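Local coordinates for protein putative beta-glucosidase (Bifidobacterium adolescentis, PDB 5WAB) that hydrolyses beta-glucosidic bonds as a family 3 glycoside hydrolase and may also release terminal alpha-L-arabinopyranosyl units from a ginsenoside, at residues 12-17 with 259-264; 242-247 with 267-272; 367-372 with 479-484. All blocks are in the same frame, centred on the assembly; numbering follows the deposited sequence.

Interaction 1: residues 12-17 with 259-264; sequences LTLEEK and QIVYAA
Leu14, in the first turn of its helix, lays its forked end against Val261 and Ala264, residues one turn apart on helix 257-265. The two branches divide the work: CD2 of Leu14 comes to 3.7 Å from CG1 of Val261, while CD1 of Leu14 sits 3.8 Å from CB of Ala264. With CG of Leu14 anti to the backbone N (chi1 177°), the fork is carried across to the neighbouring helix, and the Leu14 and Val261 side chains cross obliquely. The other methyl of Val261, CG2, lies 4.2 Å from CA of Glu15, the residue after Leu14. No hydrogen bond crosses between the segments; the contact rests on apolar packing, a worked example of how a short helix can dock through one leucine and the methyls of its partner. Shortened to an alanine, Leu14 would probably lose the branches that meet CG1 of Val261 and CB of Ala264, opening a gap between the helices. The start of helix 14-19 is fixed by a capping box, in which N of Glu16 donates to OG1 of Thr13 (3.3 Å) and N of Thr13 to OE1 of Glu16 (3.0 Å). Leu274 of helix 271-292 touches Leu14 and Ala264, while Ala18, further along helix 14-19, packs on Val261; the N-terminal helix is thus seated on two helices of the family 3 N-terminal domain, with Lys17 salt-bridged to Asp275.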
ATOM      1  N   LEU A  12       8.735  31.088  23.220  1.00 22.91           N
ATOM      2  CA  LEU A  12      10.065  30.689  22.790  1.00 22.45           C
ATOM      3  C   LEU A  12      10.866  31.877  22.268  1.00 22.99           C
ATOM      4  O   LEU A  12      10.320  32.799  21.651  1.00 23.10           O
ATOM      5  CB  LEU A  12       9.973  29.626  21.694  1.00 21.15           C
ATOM      6  CG  LEU A  12       9.115  28.430  22.102  1.00 19.67           C
ATOM      7  CD1 LEU A  12       8.974  27.453  20.949  1.00 18.71           C
ATOM      8  CD2 LEU A  12       9.672  27.754  23.352  1.00 19.20           C
ATOM      9  N   THR A  13      12.176  31.832  22.500  1.00 22.28           N
ATOM     10  CA  THR A  13      13.085  32.757  21.847  1.00 22.15           C
ATOM     11  C   THR A  13      13.292  32.326  20.393  1.00 23.89           C
ATOM     12  O   THR A  13      12.827  31.266  19.958  1.00 24.63           O
ATOM     13  CB  THR A  13      14.431  32.813  22.574  1.00 20.89           C
ATOM     14  OG1 THR A  13      15.122  31.573  22.394  1.00 22.63           O
ATOM     15  CG2 THR A  13      14.233  33.044  24.061  1.00 20.51           C
ATOM     16  N   LEU A  14      13.981  33.173  19.625  1.00 23.47           N
ATOM     17  CA  LEU A  14      14.275  32.820  18.239  1.00 22.56           C
ATOM     18  C   LEU A  14      15.087  31.534  18.157  1.00 24.65           C
ATOM     19  O   LEU A  14      14.797  30.659  17.331  1.00 26.04           O
ATOM     20  CB  LEU A  14      15.011  33.962  17.545  1.00 22.50           C
ATOM     21  CG  LEU A  14      15.443  33.713  16.100  1.00 21.95           C
ATOM     22  CD1 LEU A  14      14.239  33.496  15.209  1.00 21.82           C
ATOM     23  CD2 LEU A  14      16.261  34.890  15.609  1.00 21.57           C
ATOM     24  N   GLU A  15      16.109  31.398  19.007  1.00 25.74           N
ATOM     25  CA  GLU A  15      16.944  30.202  18.962  1.00 26.96           C
ATOM     26  C   GLU A  15      16.136  28.958  19.304  1.00 26.52           C
ATOM     27  O   GLU A  15      16.368  27.882  18.740  1.00 26.88           O
ATOM     28  CB  GLU A  15      18.136  30.341  19.909  1.00 28.55           C
ATOM     29  CG  GLU A  15      19.186  31.353  19.474  1.00 29.41           C
ATOM     30  CD  GLU A  15      18.850  32.769  19.909  1.00 31.29           C
ATOM     31  OE1 GLU A  15      17.751  32.995  20.465  1.00 30.90           O
ATOM     32  OE2 GLU A  15      19.695  33.662  19.699  1.00 32.58           O
ATOM     33  N   GLU A  16      15.190  29.083  20.239  1.00 24.79           N
ATOM     34  CA  GLU A  16      14.337  27.950  20.576  1.00 22.67           C
ATOM     35  C   GLU A  16      13.371  27.625  19.444  1.00 21.29           C
ATOM     36  O   GLU A  16      13.087  26.452  19.183  1.00 20.44           O
ATOM     37  CB  GLU A  16      13.590  28.226  21.877  1.00 22.31           C
ATOM     38  CG  GLU A  16      14.524  28.224  23.077  1.00 22.25           C
ATOM     39  CD  GLU A  16      13.876  28.766  24.335  1.00 22.73           C
ATOM     40  OE1 GLU A  16      12.866  29.495  24.221  1.00 21.87           O
ATOM     41  OE2 GLU A  16      14.376  28.456  25.443  1.00 22.96           O
ATOM     42  N   LYS A  17      12.843  28.646  18.769  1.00 21.22           N
ATOM     43  CA  LYS A  17      11.979  28.392  17.622  1.00 21.58           C
ATOM     44  C   LYS A  17      12.721  27.634  16.531  1.00 20.53           C
ATOM     45  O   LYS A  17      12.221  26.633  16.000  1.00 20.96           O
ATOM     46  CB  LYS A  17      11.446  29.709  17.061  1.00 22.34           C
ATOM     47  CG  LYS A  17      10.476  30.448  17.944  1.00 23.33           C
ATOM     48  CD  LYS A  17      10.016  31.708  17.228  1.00 23.40           C
ATOM     49  CE  LYS A  17       9.170  32.576  18.115  1.00 23.92           C
ATOM     50  NZ  LYS A  17       8.777  33.831  17.420  1.00 26.53           N
ATOM     51  N   GLN A 259      21.494  28.382  10.763  1.00 28.36           N
ATOM     52  CA  GLN A 259      21.081  28.914   9.469  1.00 27.91           C
ATOM     53  C   GLN A 259      19.645  29.426   9.496  1.00 24.65           C
ATOM     54  O   GLN A 259      19.330  30.412   8.818  1.00 23.25           O
ATOM     55  CB  GLN A 259      21.251  27.846   8.384  1.00 29.49           C
ATOM     56  CG  GLN A 259      22.674  27.340   8.250  1.00 31.54           C
ATOM     57  CD  GLN A 259      22.816  26.216   7.237  1.00 32.70           C
ATOM     58  OE1 GLN A 259      21.901  25.938   6.459  1.00 32.60           O
ATOM     59  NE2 GLN A 259      23.977  25.565   7.238  1.00 33.81           N
ATOM     60  N   ILE A 260      18.765  28.782  10.267  1.00 22.81           N
ATOM     61  CA  ILE A 260      17.408  29.301  10.409  1.00 21.14           C
ATOM     62  C   ILE A 260      17.425  30.620  11.170  1.00 21.37           C
ATOM     63  O   ILE A 260      16.704  31.562  10.820  1.00 21.29           O
ATOM     64  CB  ILE A 260      16.497  28.265  11.094  1.00 20.93           C
ATOM     65  CG1 ILE A 260      16.548  26.924  10.356  1.00 20.53           C
ATOM     66  CG2 ILE A 260      15.063  28.802  11.209  1.00 16.25           C
ATOM     67  CD1 ILE A 260      16.074  26.989   8.903  1.00 16.57           C
ATOM     68  N   VAL A 261      18.255  30.710  12.212  1.00 22.12           N
ATOM     69  CA  VAL A 261      18.329  31.927  13.021  1.00 22.44           C
ATOM     70  C   VAL A 261      18.847  33.094  12.189  1.00 23.51           C
ATOM     71  O   VAL A 261      18.284  34.197  12.213  1.00 22.58           O
ATOM     72  CB  VAL A 261      19.210  31.691  14.259  1.00 23.38           C
ATOM     73  CG1 VAL A 261      19.365  32.978  15.052  1.00 25.06           C
ATOM     74  CG2 VAL A 261      18.618  30.603  15.121  1.00 20.18           C
ATOM     75  N   TYR A 262      19.940  32.870  11.453  1.00 24.34           N
ATOM     76  CA  TYR A 262      20.511  33.916  10.611  1.00 24.93           C
ATOM     77  C   TYR A 262      19.518  34.361   9.544  1.00 23.48           C
ATOM     78  O   TYR A 262      19.331  35.562   9.317  1.00 23.80           O
ATOM     79  CB  TYR A 262      21.804  33.411   9.971  1.00 27.49           C
ATOM     80  CG  TYR A 262      22.908  33.183  10.975  1.00 30.60           C
ATOM     81  CD1 TYR A 262      22.999  33.955  12.126  1.00 31.67           C
ATOM     82  CD2 TYR A 262      23.844  32.176  10.786  1.00 31.51           C
ATOM     83  CE1 TYR A 262      24.001  33.740  13.049  1.00 33.39           C
ATOM     84  CE2 TYR A 262      24.851  31.954  11.707  1.00 33.18           C
ATOM     85  CZ  TYR A 262      24.924  32.738  12.837  1.00 34.16           C
ATOM     86  OH  TYR A 262      25.924  32.516  13.754  1.00 36.36           O
ATOM     87  N   ALA A 263      18.881  33.398   8.867  1.00 22.01           N
ATOM     88  CA  ALA A 263      17.928  33.719   7.810  1.00 20.43           C
ATOM     89  C   ALA A 263      16.692  34.422   8.356  1.00 19.17           C
ATOM     90  O   ALA A 263      16.109  35.273   7.672  1.00 18.63           O
ATOM     91  CB  ALA A 263      17.531  32.450   7.054  1.00 19.62           C
ATOM     92  N   ALA A 264      16.274  34.079   9.575  1.00 21.90           N
ATOM     93  CA  ALA A 264      15.148  34.765  10.196  1.00 23.20           C
ATOM     94  C   ALA A 264      15.481  36.201  10.568  1.00 25.46           C
ATOM     95  O   ALA A 264      14.561  37.006  10.755  1.00 26.03           O
ATOM     96  CB  ALA A 264      14.691  34.008  11.443  1.00 23.39           C
TER

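Interaction 2: residues 242-247 with 267-272; sequences SLNAGL and GRIQPE
Asn244, in the last turn of helix 239-245, faces Ile269 in the connection leading to helix 271-292, their CA atoms 6.7 Å apart, and just beyond it the helix ends in a Schellman motif at Gly246, whose phi is positive. The Asn244 amide uses both of its ends. Its ND2 donates to the backbone O of Arg268 over 3.0 Å, in a fairly straight bond (N-H...O 160°); the acceptor lies close to the amide plane, whereas the donor is tilted 22° from the plane of the carbonyl. OD1 of Asn244 takes a hydrogen bond from a water at 2.8 Å, and that water accepts from the backbone N of Gln270, the N-cap residue of helix 271-292. CG of Asn244 stands anti to the carbonyl carbon, chi1 -78°, which sends the amide out to the connecting backbone. Beside this polar link, the side chains of Leu243 and Ile269 cross at about a right angle. CD2 of Leu243 does the touching, 3.5 Å from CD1 of Ile269 and 3.7 Å from its CG2. The two halves meet at Ile269, since its CG1 also lies 3.8 Å from OD1 of Asn244. Ile269 also touches Ile260 and Leu274, and Leu243 reaches Leu274 and Met277, extending the apolar half into the surrounding helices. The chemistry illustrates how one amide can serve two neighbouring peptide groups: with a carbonyl gripped directly and an N-H reached through water, the rotation of the Asn244 amide is probably fixed and the connection held against the helix end.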
ATOM      1  N   SER A 242      14.023  24.610   2.482  1.00 18.95           N
ATOM      2  CA  SER A 242      13.049  23.626   2.949  1.00 19.52           C
ATOM      3  C   SER A 242      12.031  24.256   3.889  1.00 18.91           C
ATOM      4  O   SER A 242      10.829  23.995   3.774  1.00 17.81           O
ATOM      5  CB  SER A 242      13.759  22.457   3.635  1.00 20.22           C
ATOM      6  OG  SER A 242      14.564  21.737   2.717  1.00 21.08           O
ATOM      7  N   LEU A 243      12.493  25.082   4.830  1.00 18.72           N
ATOM      8  CA  LEU A 243      11.567  25.713   5.761  1.00 19.23           C
ATOM      9  C   LEU A 243      10.577  26.606   5.028  1.00 19.98           C
ATOM     10  O   LEU A 243       9.379  26.604   5.337  1.00 19.76           O
ATOM     11  CB  LEU A 243      12.329  26.527   6.803  1.00 23.60           C
ATOM     12  CG  LEU A 243      11.451  26.913   7.995  1.00 24.39           C
ATOM     13  CD1 LEU A 243      11.540  25.857   9.094  1.00 25.45           C
ATOM     14  CD2 LEU A 243      11.791  28.291   8.515  1.00 25.27           C
ATOM     15  N   ASN A 244      11.059  27.376   4.045  1.00 20.36           N
ATOM     16  CA  ASN A 244      10.170  28.242   3.282  1.00 18.69           C
ATOM     17  C   ASN A 244       9.198  27.438   2.435  1.00 18.20           C
ATOM     18  O   ASN A 244       8.090  27.905   2.157  1.00 20.76           O
ATOM     19  CB  ASN A 244      10.981  29.194   2.407  1.00 18.54           C
ATOM     20  CG  ASN A 244      11.562  30.359   3.191  1.00 18.96           C
ATOM     21  OD1 ASN A 244      11.028  30.748   4.230  1.00 20.43           O
ATOM     22  ND2 ASN A 244      12.661  30.921   2.697  1.00 18.63           N
ATOM     23  N   ALA A 245       9.581  26.232   2.025  1.00 16.78           N
ATOM     24  CA  ALA A 245       8.676  25.407   1.238  1.00 17.68           C
ATOM     25  C   ALA A 245       7.561  24.807   2.083  1.00 17.68           C
ATOM     26  O   ALA A 245       6.524  24.422   1.532  1.00 17.03           O
ATOM     27  CB  ALA A 245       9.453  24.291   0.537  1.00 17.69           C
ATOM     28  N   GLY A 246       7.749  24.716   3.398  1.00 13.33           N
ATOM     29  CA  GLY A 246       6.739  24.149   4.268  1.00 14.37           C
ATOM     30  C   GLY A 246       7.186  22.909   5.017  1.00 15.63           C
ATOM     31  O   GLY A 246       6.368  22.218   5.633  1.00 15.67           O
ATOM     32  N   LEU A 247       8.485  22.625   4.992  1.00 16.39           N
ATOM     33  CA  LEU A 247       9.049  21.511   5.746  1.00 17.74           C
ATOM     34  C   LEU A 247       9.279  21.948   7.189  1.00 20.94           C
ATOM     35  O   LEU A 247      10.110  22.823   7.457  1.00 25.84           O
ATOM     36  CB  LEU A 247      10.356  21.043   5.118  1.00 16.36           C
ATOM     37  CG  LEU A 247      10.873  19.739   5.718  1.00 17.45           C
ATOM     38  CD1 LEU A 247      10.372  18.547   4.899  1.00 15.09           C
ATOM     39  CD2 LEU A 247      12.386  19.763   5.815  1.00 18.86           C
ATOM     40  N   GLY A 267      15.899  38.499   6.728  1.00 26.00           N
ATOM     41  CA  GLY A 267      14.796  38.573   5.792  1.00 26.32           C
ATOM     42  C   GLY A 267      14.672  37.456   4.782  1.00 26.39           C
ATOM     43  O   GLY A 267      13.853  37.573   3.866  1.00 28.52           O
ATOM     44  N   ARG A 268      15.438  36.373   4.912  1.00 25.80           N
ATOM     45  CA  ARG A 268      15.242  35.229   4.025  1.00 24.96           C
ATOM     46  C   ARG A 268      14.095  34.335   4.473  1.00 24.14           C
ATOM     47  O   ARG A 268      13.554  33.588   3.654  1.00 23.25           O
ATOM     48  CB  ARG A 268      16.520  34.406   3.915  1.00 24.39           C
ATOM     49  CG  ARG A 268      17.560  35.022   3.010  1.00 25.74           C
ATOM     50  CD  ARG A 268      18.818  34.194   3.039  1.00 25.66           C
ATOM     51  NE  ARG A 268      19.497  34.313   4.323  1.00 26.39           N
ATOM     52  CZ  ARG A 268      20.331  33.401   4.801  1.00 26.36           C
ATOM     53  NH1 ARG A 268      20.570  32.298   4.109  1.00 25.42           N
ATOM     54  NH2 ARG A 268      20.912  33.579   5.977  1.00 27.29           N
ATOM     55  N   ILE A 269      13.724  34.392   5.750  1.00 24.06           N
ATOM     56  CA  ILE A 269      12.562  33.695   6.281  1.00 23.36           C
ATOM     57  C   ILE A 269      11.678  34.738   6.949  1.00 26.06           C
ATOM     58  O   ILE A 269      12.135  35.459   7.843  1.00 27.42           O
ATOM     59  CB  ILE A 269      12.958  32.602   7.285  1.00 22.79           C
ATOM     60  CG1 ILE A 269      13.856  31.554   6.625  1.00 20.44           C
ATOM     61  CG2 ILE A 269      11.722  31.945   7.869  1.00 22.23           C
ATOM     62  CD1 ILE A 269      14.369  30.522   7.584  1.00 17.58           C
ATOM     63  N   GLN A 270      10.426  34.834   6.502  1.00 27.59           N
ATOM     64  CA  GLN A 270       9.479  35.718   7.167  1.00 30.53           C
ATOM     65  C   GLN A 270       9.219  35.220   8.586  1.00 28.42           C
ATOM     66  O   GLN A 270       9.120  34.005   8.810  1.00 24.69           O
ATOM     67  CB  GLN A 270       8.162  35.814   6.394  1.00 32.66           C
ATOM     68  CG  GLN A 270       8.298  36.295   4.961  1.00 34.91           C
ATOM     69  CD  GLN A 270       8.784  37.728   4.864  1.00 38.05           C
ATOM     70  OE1 GLN A 270       8.186  38.637   5.441  1.00 39.90           O
ATOM     71  NE2 GLN A 270       9.880  37.938   4.142  1.00 39.47           N
ATOM     72  N   PRO A 271       9.137  36.124   9.566  1.00 28.78           N
ATOM     73  CA  PRO A 271       8.834  35.701  10.944  1.00 28.76           C
ATOM     74  C   PRO A 271       7.562  34.892  11.061  1.00 28.50           C
ATOM     75  O   PRO A 271       7.474  34.006  11.919  1.00 28.06           O
ATOM     76  CB  PRO A 271       8.725  37.035  11.695  1.00 30.82           C
ATOM     77  CG  PRO A 271       9.604  37.959  10.922  1.00 31.80           C
ATOM     78  CD  PRO A 271       9.446  37.560   9.478  1.00 29.88           C
ATOM     79  N   GLU A 272       6.570  35.169  10.216  1.00 30.38           N
ATOM     80  CA  GLU A 272       5.346  34.378  10.225  1.00 31.02           C
ATOM     81  C   GLU A 272       5.613  32.940   9.790  1.00 29.20           C
ATOM     82  O   GLU A 272       5.001  32.002  10.315  1.00 21.00           O
ATOM     83  CB  GLU A 272       4.296  35.023   9.322  1.00 33.13           C
ATOM     84  CG  GLU A 272       3.812  36.392   9.781  1.00 37.95           C
ATOM     85  CD  GLU A 272       4.789  37.516   9.455  1.00 39.44           C
ATOM     86  OE1 GLU A 272       5.801  37.254   8.766  1.00 36.66           O
ATOM     87  OE2 GLU A 272       4.536  38.666   9.890  1.00 42.51           O
TER
HETATM   88  O   HOH W   1       9.185  32.826   4.630  1.00 20.63           O

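Interaction 3: residues 367-372 with 479-484; sequences AARGVD and ALADVI
The flat guanidinium of Arg369 has the methyl of Ala481 over one face and the carboxylate of Asp482 at its edge. CB of Ala481 stands 3.3 Å above the plane, displaced toward the rim, and lies as near as 3.3 Å to NH1 of Arg369. At the edge the grip is end-on and converges on a single oxygen: NH1 and NH2 of Arg369 each donate to OD1 of Asp482 at 2.8 Å, both bonds bent to 143°. OD1 lies practically in the guanidinium plane, but the carboxylate itself is turned, the two planes standing 36° apart. NH1 meets OD1 nearly along its C-O axis, while NH2 comes from the syn side, tilted out of the carboxylate plane. This is an end-on salt bridge in which OD1 takes both N-H groups, unlike the paired arrangement in which each nitrogen takes its own oxygen. The arginine spans the distance because its chain is extended from CG to NE (chi3 179°), which carries the charge to segment 479-484, whose nearest CA, that of Ala481, is 9.2 Å from CA of Arg369. His309 of helix 301-313 also touches Asp482, and Thr365 touches Ala481. The result is a surface salt bridge joining the turn after helix 362-368 to helix 476-484 in the family 3 C-terminal domain, whose alpha/beta fold is built round a mixed sheet; the turn leads straight into that sheet's edge strand 373-376.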
ATOM      1  N   ALA A 367       3.843 -29.298  13.682  1.00 46.64           N
ATOM      2  CA  ALA A 367       4.306 -30.158  14.767  1.00 48.59           C
ATOM      3  C   ALA A 367       3.494 -29.935  16.038  1.00 48.90           C
ATOM      4  O   ALA A 367       3.022 -30.890  16.664  1.00 49.95           O
ATOM      5  CB  ALA A 367       5.793 -29.913  15.025  1.00 49.78           C
ATOM      6  N   ALA A 368       3.309 -28.672  16.429  1.00 48.07           N
ATOM      7  CA  ALA A 368       2.546 -28.366  17.633  1.00 49.12           C
ATOM      8  C   ALA A 368       1.070 -28.724  17.500  1.00 49.15           C
ATOM      9  O   ALA A 368       0.368 -28.784  18.514  1.00 51.28           O
ATOM     10  CB  ALA A 368       2.692 -26.885  17.987  1.00 48.59           C
ATOM     11  N   ARG A 369       0.584 -28.957  16.283  1.00 46.89           N
ATOM     12  CA  ARG A 369      -0.810 -29.304  16.052  1.00 46.80           C
ATOM     13  C   ARG A 369      -1.024 -30.799  15.849  1.00 46.18           C
ATOM     14  O   ARG A 369      -2.141 -31.215  15.523  1.00 44.47           O
ATOM     15  CB  ARG A 369      -1.353 -28.536  14.845  1.00 46.03           C
ATOM     16  CG  ARG A 369      -1.479 -27.042  15.059  1.00 45.85           C
ATOM     17  CD  ARG A 369      -2.226 -26.388  13.909  1.00 45.43           C
ATOM     18  NE  ARG A 369      -2.383 -24.950  14.107  1.00 46.28           N
ATOM     19  CZ  ARG A 369      -3.240 -24.187  13.434  1.00 45.80           C
ATOM     20  NH1 ARG A 369      -4.033 -24.722  12.515  1.00 44.77           N
ATOM     21  NH2 ARG A 369      -3.307 -22.886  13.685  1.00 45.67           N
ATOM     22  N   GLY A 370       0.011 -31.616  16.029  1.00 48.30           N
ATOM     23  CA  GLY A 370      -0.122 -33.041  15.830  1.00 51.26           C
ATOM     24  C   GLY A 370      -0.083 -33.487  14.387  1.00 51.98           C
ATOM     25  O   GLY A 370      -0.103 -34.698  14.128  1.00 53.35           O
ATOM     26  N   VAL A 371      -0.046 -32.555  13.438  1.00 51.33           N
ATOM     27  CA  VAL A 371       0.027 -32.893  12.021  1.00 52.04           C
ATOM     28  C   VAL A 371       1.410 -33.472  11.740  1.00 52.54           C
ATOM     29  O   VAL A 371       2.417 -32.763  11.812  1.00 52.52           O
ATOM     30  CB  VAL A 371      -0.256 -31.672  11.139  1.00 50.98           C
ATOM     31  CG1 VAL A 371      -0.118 -32.032   9.668  1.00 49.87           C
ATOM     32  CG2 VAL A 371      -1.643 -31.122  11.436  1.00 51.37           C
ATOM     33  N   ASP A 372       1.462 -34.761  11.420  1.00 53.44           N
ATOM     34  CA  ASP A 372       2.724 -35.422  11.126  1.00 53.89           C
ATOM     35  C   ASP A 372       3.026 -35.288   9.638  1.00 51.48           C
ATOM     36  O   ASP A 372       2.187 -35.616   8.790  1.00 51.43           O
ATOM     37  CB  ASP A 372       2.673 -36.896  11.537  1.00 55.89           C
ATOM     38  N   ALA A 479      -1.336 -18.905  10.593  1.00 34.14           N
ATOM     39  CA  ALA A 479      -2.277 -18.470   9.567  1.00 32.32           C
ATOM     40  C   ALA A 479      -2.257 -19.406   8.367  1.00 32.29           C
ATOM     41  O   ALA A 479      -3.308 -19.714   7.793  1.00 32.06           O
ATOM     42  CB  ALA A 479      -1.954 -17.041   9.141  1.00 31.25           C
ATOM     43  N   LEU A 480      -1.067 -19.857   7.967  1.00 32.50           N
ATOM     44  CA  LEU A 480      -0.960 -20.788   6.849  1.00 32.11           C
ATOM     45  C   LEU A 480      -1.652 -22.108   7.166  1.00 33.57           C
ATOM     46  O   LEU A 480      -2.332 -22.686   6.309  1.00 33.40           O
ATOM     47  CB  LEU A 480       0.512 -21.017   6.507  1.00 32.24           C
ATOM     48  CG  LEU A 480       1.239 -19.859   5.812  1.00 32.25           C
ATOM     49  CD1 LEU A 480       2.744 -20.108   5.781  1.00 32.84           C
ATOM     50  CD2 LEU A 480       0.690 -19.631   4.410  1.00 31.67           C
ATOM     51  N   ALA A 481      -1.498 -22.598   8.398  1.00 33.90           N
ATOM     52  CA  ALA A 481      -2.148 -23.846   8.779  1.00 34.11           C
ATOM     53  C   ALA A 481      -3.664 -23.722   8.716  1.00 36.37           C
ATOM     54  O   ALA A 481      -4.352 -24.637   8.244  1.00 32.62           O
ATOM     55  CB  ALA A 481      -1.703 -24.260  10.181  1.00 32.99           C
ATOM     56  N   ASP A 482      -4.200 -22.586   9.170  1.00 36.39           N
ATOM     57  CA  ASP A 482      -5.648 -22.390   9.181  1.00 38.15           C
ATOM     58  C   ASP A 482      -6.223 -22.334   7.770  1.00 37.30           C
ATOM     59  O   ASP A 482      -7.322 -22.844   7.521  1.00 38.82           O
ATOM     60  CB  ASP A 482      -5.989 -21.113   9.947  1.00 39.66           C
ATOM     61  CG  ASP A 482      -5.741 -21.241  11.434  1.00 42.39           C
ATOM     62  OD1 ASP A 482      -5.388 -22.351  11.888  1.00 44.18           O
ATOM     63  OD2 ASP A 482      -5.889 -20.226  12.148  1.00 42.93           O
ATOM     64  N   VAL A 483      -5.499 -21.731   6.831  1.00 35.32           N
ATOM     65  CA  VAL A 483      -6.011 -21.614   5.471  1.00 34.60           C
ATOM     66  C   VAL A 483      -5.821 -22.919   4.710  1.00 35.99           C
ATOM     67  O   VAL A 483      -6.756 -23.436   4.089  1.00 37.65           O
ATOM     68  CB  VAL A 483      -5.335 -20.436   4.746  1.00 31.64           C
ATOM     69  CG1 VAL A 483      -5.691 -20.455   3.269  1.00 30.95           C
ATOM     70  CG2 VAL A 483      -5.745 -19.112   5.384  1.00 30.21           C
ATOM     71  N   ILE A 484      -4.609 -23.474   4.764  1.00 36.05           N
ATOM     72  CA  ILE A 484      -4.283 -24.667   3.989  1.00 36.24           C
ATOM     73  C   ILE A 484      -5.123 -25.853   4.446  1.00 38.85           C
ATOM     74  O   ILE A 484      -5.537 -26.690   3.633  1.00 41.74           O
ATOM     75  CB  ILE A 484      -2.774 -24.958   4.092  1.00 35.75           C
ATOM     76  CG1 ILE A 484      -1.979 -23.869   3.367  1.00 35.26           C
ATOM     77  CG2 ILE A 484      -2.440 -26.343   3.558  1.00 36.53           C
ATOM     78  CD1 ILE A 484      -0.480 -23.962   3.566  1.00 30.29           C
TER

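In the fold
Interactions 1 and 2 adjoin, their centres 11 Å apart, and together draw on the consecutive helices 239-245, 257-265 and 271-292. O of Ala263 and N of Ile269 lie 3.2 Å apart, a probable hydrogen bond linking the two, and CG2 of Ile260 packs 4.1 Å from CD1 of Ile269. Their segments alternate along the chain. Helix 257-265 meets the N-terminal helix in interaction 1 and also touches Ile269 of interaction 2, making one continuous patch. Interaction 3 stands apart in the C-terminal family domain, on the opposite side of the chain's centre; its nearest atoms are about 46 Å from interaction 1 and about 38 Å from interaction 2, and it touches neither.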